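Local coordinates for protein LYND (Lyngbya aestuarii, PDB 4V1T) that probably uses ATP to cyclise cysteine side chains of peptide substrates into thiazolines, as a YcaO-family cyclodehydratase, at residues T494-L507 against V705-I718. Residues are numbered along the deposited sequence; the frame is centred on the assembly and turned at random.
Sequences TPVWSLTEQTHKYL and VNIAQQAGLETLVI
Trp497 and Val717 form an antiparallel, hydrogen-bonded pair in which each residue satisfies both backbone groups of the other: Trp497 N reaches Val717 O at 2.8 Å, with an N-H...O angle of 160°, and Val717 N returns to Trp497 O in a more bent bond. Two residues further on, past the non-hydrogen-bonded pair Ser498-Leu716, Leu499 N meets Thr715 O at 3.0 Å, almost in line with the C=O. Just ahead of strand 716-719, Glu714 OE2 takes two donors. Ser498 OG meets Glu714 OE2 at 2.6 Å on the anti side, 16° out of the carboxylate plane. Lys505 NZ makes a salt bridge to Glu714 OE2 at 3.3 Å, its hydrogen bond weak. Ser498 OG is itself an acceptor, from Thr500 OG1 at 3.1 Å and weakly from Glu501 N. With CG anti to the backbone N (chi1 -179°) and the chain extended, Glu714 spans the distance to this cluster. A long salt bridge, Lys505 NZ to Glu501 OE2 at 3.7 Å, probably eases the closeness of the two carboxylates. Were Glu714 an alanine, the Ser498 hydroxyl would probably lose its acceptor and Lys505 one of its two carboxylate partners. Beside the cluster, Leu716 CD2 packs against Ser498 CB and Lys505 CG. Within the antiparallel sheet of the YcaO region, with Val717's side chain about 13 Å from bound ADP, strand 716-719 lies between 491-498, first arm of a G1-bulge hairpin, and 728-733, while helix 538-561 covers Val717 and Thr715 through Ile542 and Phe546.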
# COMPACT_ATOMS: atom_id res chain seq x y z
N THR B 494 -29.55 28.58 3.55
CA THR B 494 -28.26 28.43 2.89
C THR B 494 -28.42 28.69 1.39
O THR B 494 -29.29 28.11 0.76
CB THR B 494 -27.66 27.04 3.12
OG1 THR B 494 -27.10 26.98 4.44
CG2 THR B 494 -26.56 26.73 2.12
N PRO B 495 -27.57 29.57 0.82
CA PRO B 495 -27.65 29.80 -0.62
C PRO B 495 -27.26 28.57 -1.42
O PRO B 495 -26.26 27.92 -1.10
CB PRO B 495 -26.65 30.94 -0.85
CG PRO B 495 -25.67 30.82 0.26
CD PRO B 495 -26.49 30.36 1.44
N VAL B 496 -28.04 28.28 -2.45
CA VAL B 496 -27.77 27.17 -3.34
C VAL B 496 -27.81 27.68 -4.78
O VAL B 496 -28.61 28.58 -5.10
CB VAL B 496 -28.79 26.03 -3.17
CG1 VAL B 496 -28.74 25.47 -1.76
CG2 VAL B 496 -30.20 26.50 -3.49
N TRP B 497 -26.96 27.12 -5.63
CA TRP B 497 -26.87 27.57 -7.01
C TRP B 497 -27.86 26.81 -7.88
O TRP B 497 -27.78 25.59 -7.99
CB TRP B 497 -25.45 27.42 -7.55
CG TRP B 497 -25.26 28.09 -8.89
CD1 TRP B 497 -25.17 27.48 -10.10
CD2 TRP B 497 -25.18 29.50 -9.14
NE1 TRP B 497 -25.02 28.42 -11.09
CE2 TRP B 497 -25.04 29.67 -10.52
CE3 TRP B 497 -25.23 30.63 -8.32
CZ2 TRP B 497 -24.92 30.93 -11.11
CZ3 TRP B 497 -25.12 31.88 -8.90
CH2 TRP B 497 -24.97 32.02 -10.29
N SER B 498 -28.78 27.54 -8.50
CA SER B 498 -29.69 26.96 -9.47
C SER B 498 -29.01 26.93 -10.82
O SER B 498 -28.67 27.97 -11.36
CB SER B 498 -30.99 27.77 -9.57
OG SER B 498 -31.87 27.21 -10.53
N LEU B 499 -28.82 25.73 -11.36
CA LEU B 499 -28.17 25.56 -12.65
C LEU B 499 -29.13 25.86 -13.80
O LEU B 499 -28.71 26.17 -14.92
CB LEU B 499 -27.59 24.15 -12.78
CG LEU B 499 -26.30 23.90 -11.99
CD1 LEU B 499 -26.03 22.42 -11.82
CD2 LEU B 499 -25.12 24.57 -12.67
N THR B 500 -30.43 25.78 -13.51
CA THR B 500 -31.44 26.02 -14.53
C THR B 500 -31.61 27.51 -14.77
O THR B 500 -31.65 27.95 -15.90
CB THR B 500 -32.80 25.43 -14.14
OG1 THR B 500 -33.38 26.22 -13.10
CG2 THR B 500 -32.65 23.99 -13.65
N GLU B 501 -31.71 28.28 -13.68
CA GLU B 501 -31.93 29.72 -13.76
C GLU B 501 -30.62 30.50 -13.61
O GLU B 501 -30.58 31.72 -13.78
CB GLU B 501 -32.94 30.17 -12.70
CG GLU B 501 -34.29 29.45 -12.80
CD GLU B 501 -35.35 30.04 -11.88
OE1 GLU B 501 -35.16 31.16 -11.36
OE2 GLU B 501 -36.39 29.37 -11.67
N GLN B 502 -29.54 29.79 -13.31
CA GLN B 502 -28.21 30.39 -13.14
C GLN B 502 -28.25 31.56 -12.15
O GLN B 502 -27.86 32.68 -12.46
CB GLN B 502 -27.65 30.81 -14.50
CG GLN B 502 -26.17 30.49 -14.67
CD GLN B 502 -25.90 29.00 -14.85
OE1 GLN B 502 -26.70 28.28 -15.44
NE2 GLN B 502 -24.77 28.53 -14.33
N THR B 503 -28.74 31.27 -10.94
CA THR B 503 -28.80 32.25 -9.87
C THR B 503 -28.88 31.54 -8.52
O THR B 503 -28.95 30.32 -8.46
CB THR B 503 -30.01 33.18 -10.03
OG1 THR B 503 -29.94 34.22 -9.05
CG2 THR B 503 -31.32 32.41 -9.86
N HIS B 504 -28.89 32.32 -7.44
CA HIS B 504 -28.94 31.75 -6.10
C HIS B 504 -30.37 31.60 -5.62
O HIS B 504 -31.15 32.54 -5.69
CB HIS B 504 -28.15 32.61 -5.11
CG HIS B 504 -26.66 32.46 -5.23
ND1 HIS B 504 -26.00 31.32 -4.85
CD2 HIS B 504 -25.71 33.32 -5.67
CE1 HIS B 504 -24.70 31.48 -5.06
NE2 HIS B 504 -24.51 32.69 -5.56
N LYS B 505 -30.71 30.41 -5.14
CA LYS B 505 -31.94 30.18 -4.40
C LYS B 505 -31.57 29.90 -2.95
O LYS B 505 -30.40 30.01 -2.57
CB LYS B 505 -32.72 29.02 -5.00
CG LYS B 505 -33.14 29.21 -6.46
CD LYS B 505 -34.04 30.42 -6.65
CE LYS B 505 -34.69 30.43 -8.02
NZ LYS B 505 -36.02 29.77 -8.01
N TYR B 506 -32.57 29.56 -2.13
CA TYR B 506 -32.35 29.31 -0.71
C TYR B 506 -33.14 28.12 -0.19
O TYR B 506 -34.35 28.03 -0.40
CB TYR B 506 -32.71 30.55 0.11
CG TYR B 506 -31.76 31.70 -0.08
CD1 TYR B 506 -30.58 31.78 0.65
CD2 TYR B 506 -32.05 32.71 -0.98
CE1 TYR B 506 -29.70 32.83 0.48
CE2 TYR B 506 -31.18 33.77 -1.16
CZ TYR B 506 -30.01 33.83 -0.43
OH TYR B 506 -29.16 34.90 -0.62
N LEU B 507 -32.44 27.23 0.50
CA LEU B 507 -33.05 26.15 1.25
C LEU B 507 -32.70 26.30 2.71
O LEU B 507 -31.67 26.90 3.04
CB LEU B 507 -32.57 24.78 0.75
CG LEU B 507 -33.25 24.22 -0.50
CD1 LEU B 507 -32.55 24.75 -1.73
CD2 LEU B 507 -33.22 22.71 -0.51
N VAL B 705 -29.52 18.90 -16.54
CA VAL B 705 -30.26 20.04 -16.03
C VAL B 705 -31.44 20.37 -16.96
O VAL B 705 -32.52 20.76 -16.50
CB VAL B 705 -29.36 21.28 -15.86
CG1 VAL B 705 -28.90 21.79 -17.20
CG2 VAL B 705 -30.11 22.40 -15.16
N ASN B 706 -31.22 20.21 -18.26
CA ASN B 706 -32.24 20.50 -19.25
C ASN B 706 -33.31 19.41 -19.36
O ASN B 706 -34.48 19.71 -19.59
CB ASN B 706 -31.60 20.75 -20.61
CG ASN B 706 -30.83 22.06 -20.66
OD1 ASN B 706 -31.41 23.13 -20.49
ND2 ASN B 706 -29.53 21.98 -20.88
N ILE B 707 -32.91 18.16 -19.18
CA ILE B 707 -33.86 17.06 -19.13
C ILE B 707 -34.82 17.23 -17.95
O ILE B 707 -36.01 16.97 -18.07
CB ILE B 707 -33.14 15.69 -19.01
CG1 ILE B 707 -32.53 15.32 -20.36
CG2 ILE B 707 -34.11 14.59 -18.58
CD1 ILE B 707 -31.60 14.12 -20.30
N ALA B 708 -34.28 17.66 -16.82
CA ALA B 708 -35.09 17.90 -15.64
C ALA B 708 -36.02 19.08 -15.87
O ALA B 708 -37.21 19.00 -15.58
CB ALA B 708 -34.21 18.14 -14.42
N GLN B 709 -35.47 20.16 -16.41
CA GLN B 709 -36.26 21.35 -16.75
C GLN B 709 -37.42 21.03 -17.69
O GLN B 709 -38.50 21.62 -17.57
CB GLN B 709 -35.37 22.40 -17.40
CG GLN B 709 -36.06 23.72 -17.68
CD GLN B 709 -35.51 24.41 -18.91
OE1 GLN B 709 -36.07 24.30 -20.00
NE2 GLN B 709 -34.40 25.12 -18.74
N GLN B 710 -37.20 20.11 -18.62
CA GLN B 710 -38.26 19.68 -19.54
C GLN B 710 -39.41 19.02 -18.78
O GLN B 710 -40.57 19.12 -19.17
CB GLN B 710 -37.72 18.70 -20.58
CG GLN B 710 -36.91 19.36 -21.68
CD GLN B 710 -37.74 20.24 -22.59
OE1 GLN B 710 -38.90 19.95 -22.88
NE2 GLN B 710 -37.15 21.34 -23.03
N ALA B 711 -39.07 18.35 -17.68
CA ALA B 711 -40.06 17.71 -16.83
C ALA B 711 -40.63 18.70 -15.82
O ALA B 711 -41.41 18.31 -14.95
CB ALA B 711 -39.45 16.51 -16.11
N GLY B 712 -40.23 19.97 -15.93
CA GLY B 712 -40.70 21.01 -15.02
C GLY B 712 -40.01 20.96 -13.68
O GLY B 712 -40.64 21.20 -12.65
N LEU B 713 -38.71 20.64 -13.69
CA LEU B 713 -37.93 20.46 -12.46
C LEU B 713 -36.67 21.33 -12.44
O LEU B 713 -35.93 21.40 -13.42
CB LEU B 713 -37.53 18.99 -12.31
CG LEU B 713 -38.69 17.99 -12.21
CD1 LEU B 713 -38.18 16.56 -12.25
CD2 LEU B 713 -39.49 18.22 -10.94
N GLU B 714 -36.45 22.00 -11.31
CA GLU B 714 -35.27 22.83 -11.11
C GLU B 714 -34.17 22.03 -10.40
O GLU B 714 -34.45 21.25 -9.50
CB GLU B 714 -35.64 24.08 -10.30
CG GLU B 714 -34.49 25.04 -10.05
CD GLU B 714 -34.94 26.30 -9.34
OE1 GLU B 714 -35.94 26.24 -8.58
OE2 GLU B 714 -34.31 27.35 -9.54
N THR B 715 -32.92 22.24 -10.79
CA THR B 715 -31.79 21.53 -10.18
C THR B 715 -30.85 22.49 -9.46
O THR B 715 -30.25 23.37 -10.07
CB THR B 715 -30.99 20.73 -11.23
OG1 THR B 715 -29.97 21.56 -11.79
CG2 THR B 715 -31.89 20.21 -12.32
N LEU B 716 -30.73 22.32 -8.14
CA LEU B 716 -29.88 23.17 -7.32
C LEU B 716 -28.61 22.44 -6.92
O LEU B 716 -28.54 21.22 -6.97
CB LEU B 716 -30.62 23.61 -6.05
CG LEU B 716 -31.85 24.50 -6.23
CD1 LEU B 716 -32.55 24.72 -4.89
CD2 LEU B 716 -31.49 25.84 -6.87
N VAL B 717 -27.59 23.21 -6.51
CA VAL B 717 -26.35 22.64 -6.01
C VAL B 717 -25.83 23.41 -4.81
O VAL B 717 -25.80 24.65 -4.83
CB VAL B 717 -25.25 22.67 -7.09
CG1 VAL B 717 -24.03 21.90 -6.60
CG2 VAL B 717 -25.75 22.09 -8.40
N ILE B 718 -25.43 22.68 -3.77
CA ILE B 718 -24.68 23.27 -2.67
C ILE B 718 -23.29 22.63 -2.59
O ILE B 718 -23.14 21.43 -2.38
CB ILE B 718 -25.43 23.15 -1.32
CG1 ILE B 718 -24.56 23.66 -0.16
CG2 ILE B 718 -25.92 21.74 -1.06
CD1 ILE B 718 -24.19 25.14 -0.27